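Local structure of ribosomal RNA processing protein 6 (Trypanosoma brucei brucei, 4NLC) at residues C69-D75 and T118-D124; E98-Y103 and A204-V208; L111-S115 and A219-H224. The protein probably degrades and trims RNA from its 3' end as a 3'-5' exoribonuclease of the exosome, the present piece being its catalytic core. The protein carries 1 engineered substitution. All blocks are in the same frame, centred on the assembly; numbering follows the deposited sequence.

Interaction 1: residues C69-D75 and T118-D124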
loop_
_atom_site.group_PDB
_atom_site.type_symbol
_atom_site.label_atom_id
_atom_site.label_comp_id
_atom_site.label_asym_id
_atom_site.label_seq_id
_atom_site.Cartn_x
_atom_site.Cartn_y
_atom_site.Cartn_z
ATOM N N CYS A 69 -22.082 -14.355 10.211
ATOM C CA CYS A 69 -21.186 -13.339 10.775
ATOM C C CYS A 69 -21.647 -11.977 10.296
ATOM O O CYS A 69 -21.783 -11.799 9.075
ATOM C CB CYS A 69 -19.729 -13.593 10.385
ATOM S SG CYS A 69 -18.576 -12.318 10.963
ATOM N N PRO A 70 -21.849 -10.993 11.207
ATOM C CA PRO A 70 -22.254 -9.658 10.744
ATOM C C PRO A 70 -21.125 -9.026 9.949
ATOM O O PRO A 70 -19.936 -9.177 10.286
ATOM C CB PRO A 70 -22.548 -8.886 12.038
ATOM C CG PRO A 70 -22.619 -9.904 13.114
ATOM C CD PRO A 70 -21.730 -11.028 12.679
ATOM N N LEU A 71 -21.499 -8.417 8.827
ATOM C CA LEU A 71 -20.588 -7.676 7.953
ATOM C C LEU A 71 -21.184 -6.286 7.753
ATOM O O LEU A 71 -22.346 -6.170 7.343
ATOM C CB LEU A 71 -20.395 -8.394 6.606
ATOM C CG LEU A 71 -19.636 -7.623 5.496
ATOM C CD1 LEU A 71 -18.191 -7.251 5.915
ATOM C CD2 LEU A 71 -19.634 -8.414 4.198
ATOM N N THR A 72 -20.407 -5.235 8.059
ATOM C CA THR A 72 -20.863 -3.850 7.880
ATOM C C THR A 72 -19.956 -3.123 6.894
ATOM O O THR A 72 -18.728 -3.209 6.992
ATOM C CB THR A 72 -20.982 -3.127 9.225
ATOM O OG1 THR A 72 -21.828 -3.888 10.087
ATOM C CG2 THR A 72 -21.500 -1.668 9.087
ATOM N N PHE A 73 -20.574 -2.453 5.919
ATOM C CA PHE A 73 -19.867 -1.666 4.925
ATOM C C PHE A 73 -19.937 -0.225 5.409
ATOM O O PHE A 73 -21.024 0.302 5.574
ATOM C CB PHE A 73 -20.458 -1.851 3.511
ATOM C CG PHE A 73 -19.676 -1.066 2.478
ATOM C CD1 PHE A 73 -18.418 -1.484 2.068
ATOM C CD2 PHE A 73 -20.182 0.114 1.949
ATOM C CE1 PHE A 73 -17.673 -0.732 1.146
ATOM C CE2 PHE A 73 -19.439 0.862 1.027
ATOM C CZ PHE A 73 -18.190 0.438 0.638
ATOM N N VAL A 74 -18.774 0.381 5.700
ATOM C CA VAL A 74 -18.673 1.718 6.279
ATOM C C VAL A 74 -18.219 2.704 5.203
ATOM O O VAL A 74 -17.116 2.555 4.653
ATOM C CB VAL A 74 -17.700 1.709 7.509
ATOM C CG1 VAL A 74 -17.422 3.130 8.009
ATOM C CG2 VAL A 74 -18.202 0.803 8.633
ATOM N N ASP A 75 -19.067 3.720 4.908
ATOM C CA ASP A 75 -18.707 4.687 3.890
ATOM C C ASP A 75 -19.140 6.104 4.222
ATOM O O ASP A 75 -19.128 6.966 3.332
ATOM C CB ASP A 75 -19.176 4.246 2.479
ATOM C CG ASP A 75 -20.672 4.228 2.216
ATOM O OD1 ASP A 75 -21.457 4.279 3.198
ATOM O OD2 ASP A 75 -21.064 4.091 1.024
ATOM N N THR A 118 -16.198 -10.832 16.900
ATOM C CA THR A 118 -17.659 -10.974 16.745
ATOM C C THR A 118 -18.227 -10.500 15.407
ATOM O O THR A 118 -19.397 -10.765 15.116
ATOM C CB THR A 118 -18.384 -10.265 17.917
ATOM O OG1 THR A 118 -17.817 -8.956 18.140
ATOM C CG2 THR A 118 -18.354 -11.086 19.186
ATOM N N GLN A 119 -17.422 -9.783 14.605
ATOM C CA GLN A 119 -17.908 -9.247 13.344
ATOM C C GLN A 119 -16.807 -8.710 12.440
ATOM O O GLN A 119 -15.668 -8.509 12.881
ATOM C CB GLN A 119 -18.969 -8.155 13.607
ATOM C CG GLN A 119 -18.434 -6.975 14.386
ATOM C CD GLN A 119 -19.520 -6.004 14.750
ATOM O OE1 GLN A 119 -19.596 -5.541 15.889
ATOM N NE2 GLN A 119 -20.333 -5.615 13.781
ATOM N N ASP A 120 -17.186 -8.445 11.177
ATOM C CA ASP A 120 -16.314 -7.924 10.144
ATOM C C ASP A 120 -16.780 -6.544 9.688
ATOM O O ASP A 120 -17.968 -6.248 9.742
ATOM C CB ASP A 120 -16.305 -8.904 8.942
ATOM C CG ASP A 120 -15.798 -10.303 9.251
ATOM O OD1 ASP A 120 -14.943 -10.444 10.153
ATOM O OD2 ASP A 120 -16.236 -11.248 8.579
ATOM N N PHE A 121 -15.839 -5.720 9.201
ATOM C CA PHE A 121 -16.092 -4.386 8.681
ATOM C C PHE A 121 -15.288 -4.173 7.417
ATOM O O PHE A 121 -14.205 -4.742 7.263
ATOM C CB PHE A 121 -15.711 -3.313 9.704
ATOM C CG PHE A 121 -16.498 -3.377 10.993
ATOM C CD1 PHE A 121 -17.742 -2.751 11.101
ATOM C CD2 PHE A 121 -16.001 -4.066 12.101
ATOM C CE1 PHE A 121 -18.467 -2.800 12.296
ATOM C CE2 PHE A 121 -16.721 -4.105 13.301
ATOM C CZ PHE A 121 -17.941 -3.451 13.393
ATOM N N ILE A 122 -15.849 -3.403 6.497
ATOM C CA ILE A 122 -15.188 -2.983 5.255
ATOM C C ILE A 122 -15.339 -1.491 5.218
ATOM O O ILE A 122 -16.464 -1.002 5.271
ATOM C CB ILE A 122 -15.678 -3.683 3.957
ATOM C CG1 ILE A 122 -15.244 -5.157 3.939
ATOM C CG2 ILE A 122 -15.156 -2.953 2.704
ATOM C CD1 ILE A 122 -15.990 -6.025 2.901
ATOM N N VAL A 123 -14.198 -0.776 5.230
ATOM C CA VAL A 123 -14.155 0.670 5.234
ATOM C C VAL A 123 -13.835 1.245 3.855
ATOM O O VAL A 123 -12.799 0.961 3.283
ATOM C CB VAL A 123 -13.229 1.253 6.349
ATOM C CG1 VAL A 123 -13.297 2.786 6.383
ATOM C CG2 VAL A 123 -13.630 0.687 7.704
ATOM N N ASP A 124 -14.707 2.140 3.376
ATOM C CA ASP A 124 -14.452 2.811 2.122
ATOM C C ASP A 124 -13.529 4.022 2.311
ATOM O O ASP A 124 -13.991 5.147 2.504
ATOM C CB ASP A 124 -15.753 3.146 1.381
ATOM C CG ASP A 124 -15.534 3.644 -0.026
ATOM O OD1 ASP A 124 -14.409 4.118 -0.326
ATOM O OD2 ASP A 124 -16.492 3.612 -0.815
HETATM O O HOH W 1 -20.371 -6.019 10.980
HETATM O O HOH W 2 -19.129 3.404 -0.983
#
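Strands 71-74 and 120-123 run parallel, with axes 18° apart, at one border of the mixed sheet in the RNase H-like exonuclease domain, where strand 71-74 is outermost. Thr72 bonds through both its backbone N and its backbone O: N donates to Asp120 O at 3.1 Å, and O accepts from Ile122 N at 2.9 Å. Pro70 O and Val74 O accept from Asp120 N and Asp124 N, and Val74 N reaches Ile122 O at 2.7 Å in an almost straight bond (177°). Proline suits the entry to this edge, since its carbonyl can accept although its nitrogen has no hydrogen to give.

Leu71, Phe73 and Ile122 lie on one face; helix 213-224 packs on Leu71 and Ile122, and Ile211 touches Phe73. Leu71 CD1 meets Ile122 CD1 at 3.9 Å. With CG anti to the backbone N (chi1 -178°), the Phe73 ring swings toward the neighbouring strand and takes Ile122 CG2 at its edge, 3.6 Å from CD1. Helix 77-87 covers the other face, where Thr72 CB lies 3.8 Å from Phe121 CD1, the two side chains running alongside each other.

A water above the Phe121 ring, toward its rim, accepts from Gln119 NE2 at 2.8 Å, donates to Asp120 O and bonds with Thr72 OG1. A second water donates to both Asp75 OD2 and Asp124 OD2, the latter also salt-bridged to Arg209.

Interaction 2: residues E98-Y103 and A204-V208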
loop_
_atom_site.group_PDB
_atom_site.type_symbol
_atom_site.label_atom_id
_atom_site.label_comp_id
_atom_site.label_asym_id
_atom_site.label_seq_id
_atom_site.Cartn_x
_atom_site.Cartn_y
_atom_site.Cartn_z
ATOM N N GLU A 98 -6.710 -2.702 0.780
ATOM C CA GLU A 98 -6.635 -2.898 -0.678
ATOM C C GLU A 98 -6.110 -1.570 -1.249
ATOM O O GLU A 98 -6.328 -0.502 -0.653
ATOM C CB GLU A 98 -7.946 -3.366 -1.313
ATOM C CG GLU A 98 -8.486 -4.669 -0.734
ATOM C CD GLU A 98 -7.610 -5.905 -0.849
ATOM O OE1 GLU A 98 -6.718 -5.935 -1.725
ATOM O OE2 GLU A 98 -7.830 -6.855 -0.065
ATOM N N HIS A 99 -5.364 -1.628 -2.336
ATOM C CA HIS A 99 -4.645 -0.456 -2.868
ATOM C C HIS A 99 -4.725 -0.340 -4.408
ATOM O O HIS A 99 -5.087 -1.302 -5.086
ATOM C CB HIS A 99 -3.170 -0.608 -2.392
ATOM C CG HIS A 99 -2.235 0.532 -2.658
ATOM N ND1 HIS A 99 -1.386 0.522 -3.748
ATOM C CD2 HIS A 99 -1.945 1.609 -1.892
ATOM C CE1 HIS A 99 -0.663 1.629 -3.658
ATOM N NE2 HIS A 99 -0.972 2.322 -2.569
ATOM N N HIS A 100 -4.414 0.848 -4.945
ATOM C CA HIS A 100 -4.383 1.098 -6.381
ATOM C C HIS A 100 -3.071 1.800 -6.749
ATOM O O HIS A 100 -2.723 2.806 -6.148
ATOM C CB HIS A 100 -5.605 1.922 -6.867
ATOM C CG HIS A 100 -5.579 2.133 -8.360
ATOM N ND1 HIS A 100 -5.944 1.120 -9.242
ATOM C CD2 HIS A 100 -5.117 3.185 -9.076
ATOM C CE1 HIS A 100 -5.744 1.609 -10.457
ATOM N NE2 HIS A 100 -5.250 2.847 -10.411
ATOM N N ASP A 101 -2.394 1.315 -7.770
ATOM C CA ASP A 101 -1.120 1.903 -8.149
ATOM C C ASP A 101 -0.990 2.266 -9.613
ATOM O O ASP A 101 -0.054 2.985 -9.933
ATOM C CB ASP A 101 0.062 0.989 -7.713
ATOM C CG ASP A 101 0.050 -0.441 -8.234
ATOM O OD1 ASP A 101 -0.225 -0.633 -9.435
ATOM O OD2 ASP A 101 0.382 -1.358 -7.456
ATOM N N PHE A 102 -1.863 1.767 -10.512
ATOM C CA PHE A 102 -1.691 2.061 -11.955
ATOM C C PHE A 102 -2.020 3.506 -12.361
ATOM O O PHE A 102 -1.193 4.158 -12.980
ATOM C CB PHE A 102 -2.466 1.071 -12.832
ATOM C CG PHE A 102 -1.979 1.038 -14.262
ATOM C CD1 PHE A 102 -0.778 0.423 -14.591
ATOM C CD2 PHE A 102 -2.716 1.630 -15.279
ATOM C CE1 PHE A 102 -0.318 0.414 -15.911
ATOM C CE2 PHE A 102 -2.258 1.610 -16.597
ATOM C CZ PHE A 102 -1.063 1.004 -16.900
ATOM N N TYR A 103 -3.215 3.999 -12.016
ATOM C CA TYR A 103 -3.679 5.356 -12.349
ATOM C C TYR A 103 -3.475 6.328 -11.204
ATOM O O TYR A 103 -4.387 7.063 -10.807
ATOM C CB TYR A 103 -5.137 5.332 -12.833
ATOM C CG TYR A 103 -5.329 4.514 -14.091
ATOM C CD1 TYR A 103 -4.972 5.023 -15.335
ATOM C CD2 TYR A 103 -5.917 3.249 -14.043
ATOM C CE1 TYR A 103 -5.170 4.287 -16.500
ATOM C CE2 TYR A 103 -6.145 2.515 -15.206
ATOM C CZ TYR A 103 -5.752 3.032 -16.432
ATOM O OH TYR A 103 -5.949 2.320 -17.591
ATOM N N ALA A 204 -7.326 -7.020 -8.794
ATOM C CA ALA A 204 -8.533 -6.296 -9.230
ATOM C C ALA A 204 -8.403 -4.747 -9.104
ATOM O O ALA A 204 -7.426 -4.243 -8.536
ATOM C CB ALA A 204 -9.745 -6.784 -8.447
ATOM N N ASP A 205 -9.369 -4.008 -9.686
ATOM C CA ASP A 205 -9.411 -2.557 -9.599
ATOM C C ASP A 205 -10.261 -2.207 -8.362
ATOM O O ASP A 205 -11.502 -2.294 -8.386
ATOM C CB ASP A 205 -9.983 -1.930 -10.878
ATOM C CG ASP A 205 -9.784 -0.420 -10.974
ATOM O OD1 ASP A 205 -9.412 0.201 -9.953
ATOM O OD2 ASP A 205 -9.949 0.130 -12.085
ATOM N N TRP A 206 -9.577 -1.835 -7.271
ATOM C CA TRP A 206 -10.243 -1.540 -6.002
ATOM C C TRP A 206 -10.806 -0.114 -5.930
ATOM O O TRP A 206 -11.412 0.250 -4.930
ATOM C CB TRP A 206 -9.333 -1.876 -4.826
ATOM C CG TRP A 206 -9.171 -3.348 -4.675
ATOM C CD1 TRP A 206 -8.132 -4.115 -5.124
ATOM C CD2 TRP A 206 -10.132 -4.257 -4.115
ATOM N NE1 TRP A 206 -8.377 -5.449 -4.855
ATOM C CE2 TRP A 206 -9.606 -5.565 -4.255
ATOM C CE3 TRP A 206 -11.389 -4.090 -3.502
ATOM C CZ2 TRP A 206 -10.274 -6.694 -3.770
ATOM C CZ3 TRP A 206 -12.073 -5.216 -3.072
ATOM C CH2 TRP A 206 -11.510 -6.497 -3.191
ATOM N N ARG A 207 -10.696 0.647 -7.026
ATOM C CA ARG A 207 -11.280 1.983 -7.109
ATOM C C ARG A 207 -12.761 1.896 -7.474
ATOM O O ARG A 207 -13.460 2.897 -7.351
ATOM C CB ARG A 207 -10.611 2.777 -8.237
ATOM C CG ARG A 207 -9.123 3.000 -8.070
ATOM C CD ARG A 207 -8.623 3.797 -9.250
ATOM N NE ARG A 207 -8.801 3.058 -10.496
ATOM C CZ ARG A 207 -8.785 3.620 -11.691
ATOM N NH1 ARG A 207 -8.626 4.931 -11.811
ATOM N NH2 ARG A 207 -8.943 2.883 -12.776
ATOM N N VAL A 208 -13.228 0.750 -8.012
ATOM C CA VAL A 208 -14.604 0.661 -8.507
ATOM C C VAL A 208 -15.632 0.718 -7.384
ATOM O O VAL A 208 -15.439 0.161 -6.299
ATOM C CB VAL A 208 -14.890 -0.511 -9.495
ATOM C CG1 VAL A 208 -13.951 -0.449 -10.705
ATOM C CG2 VAL A 208 -14.820 -1.878 -8.814
HETATM O O HOH W 3 -6.817 -1.367 -7.367
HETATM O O HOH W 4 -7.051 6.707 -10.290
#
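Asp205 OD1, near the His100 imidazole, is gripped twice by Arg207. The backbone N of Arg207 reaches OD1 at 3.2 Å from above the carboxylate plane, which makes an Asx turn, while Arg207 NE meets the syn lone pair of OD1 at 3.0 Å. Arg207 NH2 binds Asp205 OD2, completing a side-on, two-nitrogen salt bridge. This loop, which precedes helix 213-224, packs here against the end of strand 92-100 of the exonuclease domain. Bent at chi3 (-63°), the arginine sets CD over the centre of the His100 ring and lays its guanidinium flat on it, with planes 15° apart. Arginine suits the place: its flat end stacks while its in-plane N-H groups hold a carboxylate. Tyr103 CD2 approaches the guanidinium face, 3.3 Å from Arg207 NH2.

Glu98, part of an acidic cluster consistent with a DEDD active site, lies on Trp206, its CB 3.7 Å from the centroid of the five-membered ring and its carboxylate stacked on the indole. A water bridges Trp206 N to His99 O.

Tyr103 N donates to His100 NE2 at 2.8 Å. An accepting nitrogen carries no proton, so the imidazole is probably neutral and lies on the guanidinium without like-charge repulsion.

Interaction 3: residues L111-S115 and A219-H224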
loop_
_atom_site.group_PDB
_atom_site.type_symbol
_atom_site.label_atom_id
_atom_site.label_comp_id
_atom_site.label_asym_id
_atom_site.label_seq_id
_atom_site.Cartn_x
_atom_site.Cartn_y
_atom_site.Cartn_z
ATOM N N LEU A 111 -9.416 0.544 0.207
ATOM C CA LEU A 111 -10.291 -0.128 1.151
ATOM C C LEU A 111 -9.500 -0.588 2.337
ATOM O O LEU A 111 -8.312 -0.883 2.210
ATOM C CB LEU A 111 -10.842 -1.362 0.430
ATOM C CG LEU A 111 -12.254 -1.822 0.713
ATOM C CD1 LEU A 111 -13.291 -0.770 0.288
ATOM C CD2 LEU A 111 -12.509 -3.168 0.018
ATOM N N MET A 112 -10.158 -0.626 3.500
ATOM C CA MET A 112 -9.562 -1.114 4.741
ATOM C C MET A 112 -10.549 -2.176 5.238
ATOM O O MET A 112 -11.755 -1.946 5.241
ATOM C CB MET A 112 -9.396 0.015 5.785
ATOM C CG MET A 112 -8.876 -0.471 7.137
ATOM S SD MET A 112 -8.721 0.840 8.381
ATOM C CE MET A 112 -7.174 1.534 7.918
ATOM N N GLN A 113 -10.039 -3.327 5.642
ATOM C CA GLN A 113 -10.893 -4.382 6.160
ATOM C C GLN A 113 -10.488 -4.562 7.615
ATOM O O GLN A 113 -9.299 -4.483 7.955
ATOM C CB GLN A 113 -10.717 -5.698 5.358
ATOM C CG GLN A 113 -11.060 -5.577 3.863
ATOM C CD GLN A 113 -9.826 -5.483 3.026
ATOM O OE1 GLN A 113 -9.195 -6.477 2.684
ATOM N NE2 GLN A 113 -9.422 -4.288 2.716
ATOM N N ILE A 114 -11.481 -4.750 8.475
ATOM C CA ILE A 114 -11.251 -4.954 9.903
ATOM C C ILE A 114 -12.122 -6.084 10.395
ATOM O O ILE A 114 -13.334 -6.036 10.204
ATOM C CB ILE A 114 -11.481 -3.664 10.769
ATOM C CG1 ILE A 114 -10.533 -2.501 10.376
ATOM C CG2 ILE A 114 -11.307 -3.973 12.268
ATOM C CD1 ILE A 114 -11.235 -1.178 10.226
ATOM N N SER A 115 -11.535 -7.034 11.118
ATOM C CA SER A 115 -12.330 -8.058 11.773
ATOM C C SER A 115 -12.083 -8.012 13.266
ATOM O O SER A 115 -10.945 -7.825 13.711
ATOM C CB SER A 115 -12.004 -9.460 11.260
ATOM O OG SER A 115 -12.449 -9.710 9.937
ATOM N N ALA A 219 -12.644 -9.194 0.161
ATOM C CA ALA A 219 -12.168 -8.223 1.150
ATOM C C ALA A 219 -12.417 -8.706 2.596
ATOM O O ALA A 219 -11.505 -8.704 3.429
ATOM C CB ALA A 219 -12.831 -6.871 0.910
ATOM N N GLN A 220 -13.642 -9.161 2.868
ATOM C CA GLN A 220 -14.033 -9.700 4.157
ATOM C C GLN A 220 -13.153 -10.913 4.588
ATOM O O GLN A 220 -12.737 -10.976 5.751
ATOM C CB GLN A 220 -15.515 -10.107 4.102
ATOM C CG GLN A 220 -16.010 -10.763 5.380
ATOM C CD GLN A 220 -17.390 -11.364 5.245
ATOM O OE1 GLN A 220 -17.841 -11.750 4.156
ATOM N NE2 GLN A 220 -18.091 -11.454 6.364
ATOM N N GLN A 221 -12.887 -11.857 3.659
ATOM C CA GLN A 221 -12.154 -13.087 3.964
ATOM C C GLN A 221 -10.658 -12.889 4.230
ATOM O O GLN A 221 -10.057 -13.761 4.856
ATOM C CB GLN A 221 -12.395 -14.145 2.890
ATOM C CG GLN A 221 -13.674 -14.929 3.135
ATOM C CD GLN A 221 -14.037 -15.801 1.973
ATOM O OE1 GLN A 221 -13.239 -16.599 1.494
ATOM N NE2 GLN A 221 -15.256 -15.657 1.487
ATOM N N ASP A 222 -10.079 -11.727 3.838
ATOM C CA ASP A 222 -8.683 -11.398 4.104
ATOM C C ASP A 222 -8.443 -11.117 5.604
ATOM O O ASP A 222 -7.313 -11.301 6.064
ATOM C CB ASP A 222 -8.224 -10.196 3.252
ATOM C CG ASP A 222 -7.734 -10.520 1.848
ATOM O OD1 ASP A 222 -7.673 -11.727 1.493
ATOM O OD2 ASP A 222 -7.402 -9.574 1.108
ATOM N N THR A 223 -9.504 -10.710 6.377
ATOM C CA THR A 223 -9.350 -10.468 7.816
ATOM C C THR A 223 -10.142 -11.435 8.694
ATOM O O THR A 223 -9.790 -11.631 9.855
ATOM C CB THR A 223 -9.706 -9.021 8.179
ATOM O OG1 THR A 223 -11.068 -8.744 7.824
ATOM C CG2 THR A 223 -8.761 -8.013 7.578
ATOM N N HIS A 224 -11.256 -11.974 8.173
ATOM C CA HIS A 224 -12.186 -12.875 8.876
ATOM C C HIS A 224 -11.521 -14.036 9.656
ATOM O O HIS A 224 -11.962 -14.351 10.771
ATOM C CB HIS A 224 -13.218 -13.410 7.886
ATOM C CG HIS A 224 -14.220 -14.323 8.513
ATOM N ND1 HIS A 224 -15.359 -13.835 9.108
ATOM C CD2 HIS A 224 -14.199 -15.674 8.634
ATOM C CE1 HIS A 224 -16.001 -14.895 9.573
ATOM N NE2 HIS A 224 -15.329 -16.024 9.320
#
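Among the polar contacts, Ser115 OG and Thr223 OG1 are hydrogen-bonded at 2.7 Å. Thr223 OG1 stands between its own backbone N and carbonyl carbon (chi1 60°), which aims the hydroxyl at the serine and leaves CG2 to face Gln113. Small hydroxyl residues suit a place where the axes of strand 111-115 and helix 219-224 come within 7.1 Å and cross at 44°.

The apolar contacts run along the same helix face. Ala219 CB touches Leu111 CD2 at 3.8 Å and Gln113 CG at 3.7 Å; its lone methyl lets the helix settle closely on the sheet. Thr223 CG2 meets Gln113 CB at 3.8 Å, so the threonine serves both kinds of contact with its two branches.

Helix 213-224 thus packs across strand 108-115 of the mixed sheet in the RNase H-like exonuclease domain. Its Asp222 lies near Asp96, consistent with a DEDD-type acidic site.

Ser115 OG also bonds to Asp120 OD1, and Asp120 OD2 accepts from Gln220 NE2 and His224 ND1, while His224 NE2 bonds to Leu64 O. The buried carboxylate of Asp120 links strand and helix through a network of polar partners, which would probably stabilise its negative charge.

How the interactions relate
All three contacts belong to the 3'-5' exonuclease domain and share one sheet. Interactions 1 and 3, centres 8 Å apart, join through neighbouring strands: Val123 N lies 2.7 Å from Met112 O, and Ile122 CG2 packs on Leu111 CG at 3.7 Å. Interaction 2 is centred 16 Å from interaction 3, yet they too meet, with Glu98 N 2.8 Å from Leu111 O. Interactions 1 and 2 stay about 7 Å apart at their nearest atoms. Between interactions 2 and 3, Glu98 OE2 comes within 3.0 Å of Asp222 OD2, and Asp96 is close by, an acidic cluster consistent with the metal-binding site of DEDD-family exonucleases.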